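Local coordinates for putative membrane protein (Corynebacterium diphtheriae NCTC 13129, PDB 3C8I) that is of unknown function but is probably a membrane protein, this chain being its C-terminal part with a DUF3239 family region, at residues Ile21-Val24 against Met29-Met32; Trp47-Arg52 against Asp129-Thr134. All blocks are in the same frame, centred on the assembly; numbering follows the deposited sequence.

Contact 1 (residues 21-24 with 29-32) and contact 2 (residues 47-52 with 129-134) have centres about 11 Å apart and follow one another along the chain, contact 1 closing before contact 2 opens. The first is local, a hairpin with four residues between its segments; the second joins parts separated by 76 residues. Strands 16-24, 29-36 and 47-54 are consecutive in one antiparallel sheet, and helix 128-132 packs on it. Two polar links tie the contacts: a probable hydrogen bond from R52 N to V31 O (2.9 Å), and a salt bridge between R132 NH1 and E23 OE2 (3.2 Å). Hairpin and C-terminal helix thus belong to one packed unit.

Contact 1 of 2, residues Ile21-Val24 against Met29-Met32; sequences IAEV and MVVM
V30 meets A22 and E23 together, and this two-against-one pairing marks a bulge. A22 N gives V30 O a short, straight bond of 2.7 Å (167° at the hydrogen); E23 N adds a weak second bond to the same oxygen at 3.3 Å. In return V30 N donates to E23 O at 2.8 Å.

On the face carrying I21, V24, M29 and V31, the I21 and M29 side chains cross obliquely, and the tip of I21, CD1, touches the thioether at M29 SD (3.9 Å). The M29 chain bends at its third torsion, and its end leads away from the facing strand. Its CA makes a CH...O contact with E23 O.

E23 and V30 share the other face. With CG anti to the backbone N (chi1 167°), the extended E23 chain runs obliquely past V30, bringing OE2 to 3.8 Å from V30 CG2. The carboxylate has partners on both oxygens: OE2 accepts from N25 ND2 and forms a salt bridge with R132, whereas OE1 pairs with R27 of the second subunit. These partners would be expected to favour the charged form. A22 points toward the opposing strand, its CB 4.2 Å from M32 CB, and also touches L125 and L128.

The CA-CA distances record the change in register: I21 lies opposite V31 at 4.5 Å, and E23 opposite V30 at 5.0 Å. One extra residue is therefore accommodated on the first strand, consistent with the psi of A22, -22°. This is a classic beta bulge in the antiparallel hairpin of strands 16-24 and 29-36.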
loop_
_atom_site.group_PDB
_atom_site.type_symbol
_atom_site.label_atom_id
_atom_site.label_comp_id
_atom_site.label_asym_id
_atom_site.label_seq_id
_atom_site.Cartn_x
_atom_site.Cartn_y
_atom_site.Cartn_z
ATOM N N ILE B 21 10.825 -4.498 -19.512
ATOM C CA ILE B 21 11.691 -4.870 -18.396
ATOM C C ILE B 21 12.901 -3.943 -18.407
ATOM O O ILE B 21 13.659 -3.892 -19.389
ATOM C CB ILE B 21 12.147 -6.340 -18.418
ATOM C CG1 ILE B 21 10.950 -7.304 -18.472
ATOM C CG2 ILE B 21 13.096 -6.615 -17.214
ATOM C CD1 ILE B 21 11.354 -8.801 -18.561
ATOM N N ALA B 22 13.069 -3.215 -17.305
ATOM C CA ALA B 22 14.125 -2.198 -17.161
ATOM C C ALA B 22 15.276 -2.701 -16.292
ATOM O O ALA B 22 16.401 -2.188 -16.375
ATOM C CB ALA B 22 13.517 -0.900 -16.573
ATOM N N GLU B 23 15.002 -3.699 -15.459
ATOM C CA GLU B 23 16.001 -4.266 -14.578
ATOM C C GLU B 23 15.569 -5.651 -14.104
ATOM O O GLU B 23 14.378 -5.897 -13.862
ATOM C CB GLU B 23 16.238 -3.333 -13.387
ATOM C CG GLU B 23 17.042 -3.977 -12.255
ATOM C CD GLU B 23 17.183 -3.081 -11.060
ATOM O OE1 GLU B 23 18.014 -2.158 -11.146
ATOM O OE2 GLU B 23 16.472 -3.305 -10.049
ATOM N N VAL B 24 16.544 -6.554 -13.977
ATOM C CA VAL B 24 16.295 -7.927 -13.553
ATOM C C VAL B 24 17.190 -8.277 -12.370
ATOM O O VAL B 24 18.400 -8.044 -12.411
ATOM C CB VAL B 24 16.522 -8.910 -14.726
ATOM C CG1 VAL B 24 16.535 -10.363 -14.238
ATOM C CG2 VAL B 24 15.451 -8.699 -15.806
ATOM N N MET B 29 11.774 -8.283 -10.939
ATOM C CA MET B 29 12.119 -7.426 -12.044
ATOM C C MET B 29 11.448 -6.065 -11.898
ATOM O O MET B 29 10.452 -5.914 -11.187
ATOM C CB MET B 29 11.726 -8.079 -13.381
ATOM C CG MET B 29 10.234 -8.205 -13.700
ATOM S SD MET B 29 9.924 -9.521 -14.974
ATOM C CE MET B 29 9.226 -10.849 -13.991
ATOM N N VAL B 30 11.993 -5.077 -12.582
ATOM C CA VAL B 30 11.403 -3.748 -12.601
ATOM C C VAL B 30 10.941 -3.479 -14.013
ATOM O O VAL B 30 11.698 -3.627 -14.966
ATOM C CB VAL B 30 12.391 -2.639 -12.126
ATOM C CG1 VAL B 30 11.780 -1.230 -12.303
ATOM C CG2 VAL B 30 12.770 -2.840 -10.681
ATOM N N VAL B 31 9.667 -3.133 -14.145
ATOM C CA VAL B 31 9.093 -2.801 -15.420
ATOM C C VAL B 31 8.890 -1.284 -15.450
ATOM O O VAL B 31 8.613 -0.656 -14.421
ATOM C CB VAL B 31 7.803 -3.614 -15.675
ATOM C CG1 VAL B 31 7.236 -3.320 -17.040
ATOM C CG2 VAL B 31 8.085 -5.119 -15.558
ATOM N N MET B 32 9.090 -0.696 -16.625
ATOM C CA MET B 32 8.835 0.729 -16.866
ATOM C C MET B 32 7.734 0.806 -17.899
ATOM O O MET B 32 7.794 0.091 -18.896
ATOM C CB MET B 32 10.100 1.422 -17.407
ATOM C CG MET B 32 9.963 2.955 -17.662
ATOM S SD MET B 32 11.473 3.757 -18.363
ATOM C CE MET B 32 12.498 3.563 -16.964
#

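Contact 2 of 2, residues Trp47-Arg52 against Asp129-Thr134; sequences WALATR and DQVRET
V131 packs its two methyl branches against L49 and T51, and this van der Waals packing is the main join between the strand and the helix. V131 CG2 lies 3.8 Å from L49 CB and also nears the CD1 branch, the two side chains crossing at about a right angle. The other branch, CG1, stands anti to the backbone N (chi1 -179°) and reaches the strand itself, 3.7 Å from L49 O. T51 and V131 approach tip to tip: both T51 OG1 and T51 CG2 come within 3.8 Å of V131 CG1, so the threonine fork straddles one methyl. R132 adds its aliphatic part, CG lying 4.1 Å from T51 OG1 with its chain running across the threonine.

Polar bonds run within residues 129-134 rather than to residues 47-52. R132 NH2 forms a salt bridge with D129 OD1 at 3.3 Å; the acceptor lies within 2° of the guanidinium plane but is approached on its syn side, 32° out of the carboxylate plane. This in-plane contact at its edge helps hold the guanidinium. V131 O accepts from both T134 OG1 (2.7 Å) and T134 N (3.1 Å), so two donors of T134 share one carbonyl oxygen; T134 OG1 is also hydrogen-bonded to L138 N.

In the sheet, strand 47-54 lies between strands 29-36 and 138-140. M32 touches L49 and T51 from the former, while L49 also meets N124 of helix 115-124. Helix 128-132 packs on strand 47-54, R132 also touching V30 of strand 29-36, before the chain enters the sheet as strand 138-140.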
loop_
_atom_site.group_PDB
_atom_site.type_symbol
_atom_site.label_atom_id
_atom_site.label_comp_id
_atom_site.label_asym_id
_atom_site.label_seq_id
_atom_site.Cartn_x
_atom_site.Cartn_y
_atom_site.Cartn_z
ATOM N N TRP B 47 3.188 12.831 -21.462
ATOM C CA TRP B 47 3.848 11.546 -21.280
ATOM C C TRP B 47 4.690 11.502 -20.026
ATOM O O TRP B 47 5.309 12.484 -19.646
ATOM C CB TRP B 47 4.713 11.180 -22.488
ATOM C CG TRP B 47 3.934 10.919 -23.742
ATOM C CD1 TRP B 47 4.026 11.611 -24.915
ATOM C CD2 TRP B 47 2.946 9.897 -23.959
ATOM N NE1 TRP B 47 3.157 11.088 -25.843
ATOM C CE2 TRP B 47 2.488 10.034 -25.285
ATOM C CE3 TRP B 47 2.406 8.891 -23.168
ATOM C CZ2 TRP B 47 1.512 9.202 -25.827
ATOM C CZ3 TRP B 47 1.441 8.061 -23.713
ATOM C CH2 TRP B 47 1.014 8.219 -25.029
ATOM N N ALA B 48 4.723 10.334 -19.406
ATOM C CA ALA B 48 5.547 10.077 -18.242
ATOM C C ALA B 48 5.976 8.604 -18.218
ATOM O O ALA B 48 5.390 7.748 -18.913
ATOM C CB ALA B 48 4.799 10.449 -16.950
ATOM N N LEU B 49 6.994 8.336 -17.422
ATOM C CA LEU B 49 7.506 6.995 -17.195
ATOM C C LEU B 49 7.096 6.568 -15.797
ATOM O O LEU B 49 7.293 7.313 -14.830
ATOM C CB LEU B 49 9.033 6.989 -17.311
ATOM C CG LEU B 49 9.562 7.567 -18.628
ATOM C CD1 LEU B 49 11.063 7.810 -18.548
ATOM C CD2 LEU B 49 9.149 6.654 -19.834
ATOM N N ALA B 50 6.517 5.375 -15.689
ATOM C CA ALA B 50 6.085 4.837 -14.400
ATOM C C ALA B 50 6.756 3.493 -14.211
ATOM O O ALA B 50 6.697 2.655 -15.094
ATOM C CB ALA B 50 4.525 4.689 -14.365
ATOM N N THR B 51 7.366 3.254 -13.063
ATOM C CA THR B 51 7.977 1.970 -12.815
ATOM C C THR B 51 7.279 1.165 -11.737
ATOM O O THR B 51 6.574 1.703 -10.874
ATOM C CB THR B 51 9.497 2.095 -12.459
ATOM O OG1 THR B 51 9.651 2.905 -11.295
ATOM C CG2 THR B 51 10.329 2.619 -13.662
ATOM N N ARG B 52 7.486 -0.144 -11.787
ATOM C CA ARG B 52 6.894 -1.052 -10.832
ATOM C C ARG B 52 7.741 -2.297 -10.673
ATOM O O ARG B 52 8.150 -2.909 -11.653
ATOM C CB ARG B 52 5.505 -1.476 -11.304
ATOM C CG ARG B 52 4.786 -2.397 -10.367
ATOM C CD ARG B 52 3.376 -2.736 -10.875
ATOM N NE ARG B 52 2.666 -3.611 -9.944
ATOM C CZ ARG B 52 1.345 -3.742 -9.863
ATOM N NH1 ARG B 52 0.558 -3.082 -10.701
ATOM N NH2 ARG B 52 0.803 -4.566 -8.954
ATOM N N ASP B 129 16.883 5.146 -13.094
ATOM C CA ASP B 129 17.295 5.692 -11.806
ATOM C C ASP B 129 16.702 7.072 -11.578
ATOM O O ASP B 129 16.277 7.345 -10.484
ATOM C CB ASP B 129 18.816 5.639 -11.660
ATOM C CG ASP B 129 19.313 4.202 -11.507
ATOM O OD1 ASP B 129 18.893 3.539 -10.523
ATOM O OD2 ASP B 129 20.081 3.723 -12.376
ATOM N N GLN B 130 16.614 7.911 -12.613
ATOM C CA GLN B 130 15.859 9.165 -12.507
ATOM C C GLN B 130 14.410 8.914 -12.055
ATOM O O GLN B 130 13.920 9.579 -11.131
ATOM C CB GLN B 130 15.860 9.925 -13.832
ATOM C CG GLN B 130 17.203 10.524 -14.245
ATOM C CD GLN B 130 17.121 11.168 -15.629
ATOM O OE1 GLN B 130 16.214 11.971 -15.907
ATOM N NE2 GLN B 130 18.050 10.804 -16.508
ATOM N N VAL B 131 13.730 7.943 -12.683
ATOM C CA VAL B 131 12.328 7.638 -12.306
ATOM C C VAL B 131 12.244 7.194 -10.866
ATOM O O VAL B 131 11.380 7.649 -10.108
ATOM C CB VAL B 131 11.661 6.543 -13.179
ATOM C CG1 VAL B 131 10.201 6.338 -12.718
ATOM C CG2 VAL B 131 11.721 6.918 -14.626
ATOM N N ARG B 132 13.153 6.315 -10.465
ATOM C CA ARG B 132 13.131 5.847 -9.079
ATOM C C ARG B 132 13.536 6.943 -8.078
ATOM O O ARG B 132 13.311 6.765 -6.892
ATOM C CB ARG B 132 13.989 4.585 -8.900
ATOM C CG ARG B 132 13.413 3.373 -9.647
ATOM C CD ARG B 132 14.003 2.049 -9.176
ATOM N NE ARG B 132 15.409 1.889 -9.528
ATOM C CZ ARG B 132 16.061 0.725 -9.561
ATOM N NH1 ARG B 132 15.449 -0.411 -9.258
ATOM N NH2 ARG B 132 17.346 0.696 -9.901
ATOM N N GLU B 133 14.107 8.066 -8.542
ATOM C CA GLU B 133 14.410 9.209 -7.634
ATOM C C GLU B 133 13.182 10.086 -7.346
ATOM O O GLU B 133 13.238 10.950 -6.475
ATOM C CB GLU B 133 15.521 10.131 -8.167
ATOM C CG GLU B 133 16.917 9.527 -8.478
ATOM C CD GLU B 133 17.594 8.787 -7.313
ATOM O OE1 GLU B 133 17.011 8.725 -6.207
ATOM O OE2 GLU B 133 18.724 8.258 -7.516
ATOM N N THR B 134 12.086 9.886 -8.085
ATOM C CA THR B 134 10.855 10.661 -7.878
ATOM C C THR B 134 10.096 10.056 -6.704
ATOM O O THR B 134 10.341 8.908 -6.354
ATOM C CB THR B 134 9.971 10.640 -9.149
ATOM O OG1 THR B 134 9.376 9.340 -9.306
ATOM C CG2 THR B 134 10.801 10.999 -10.383
#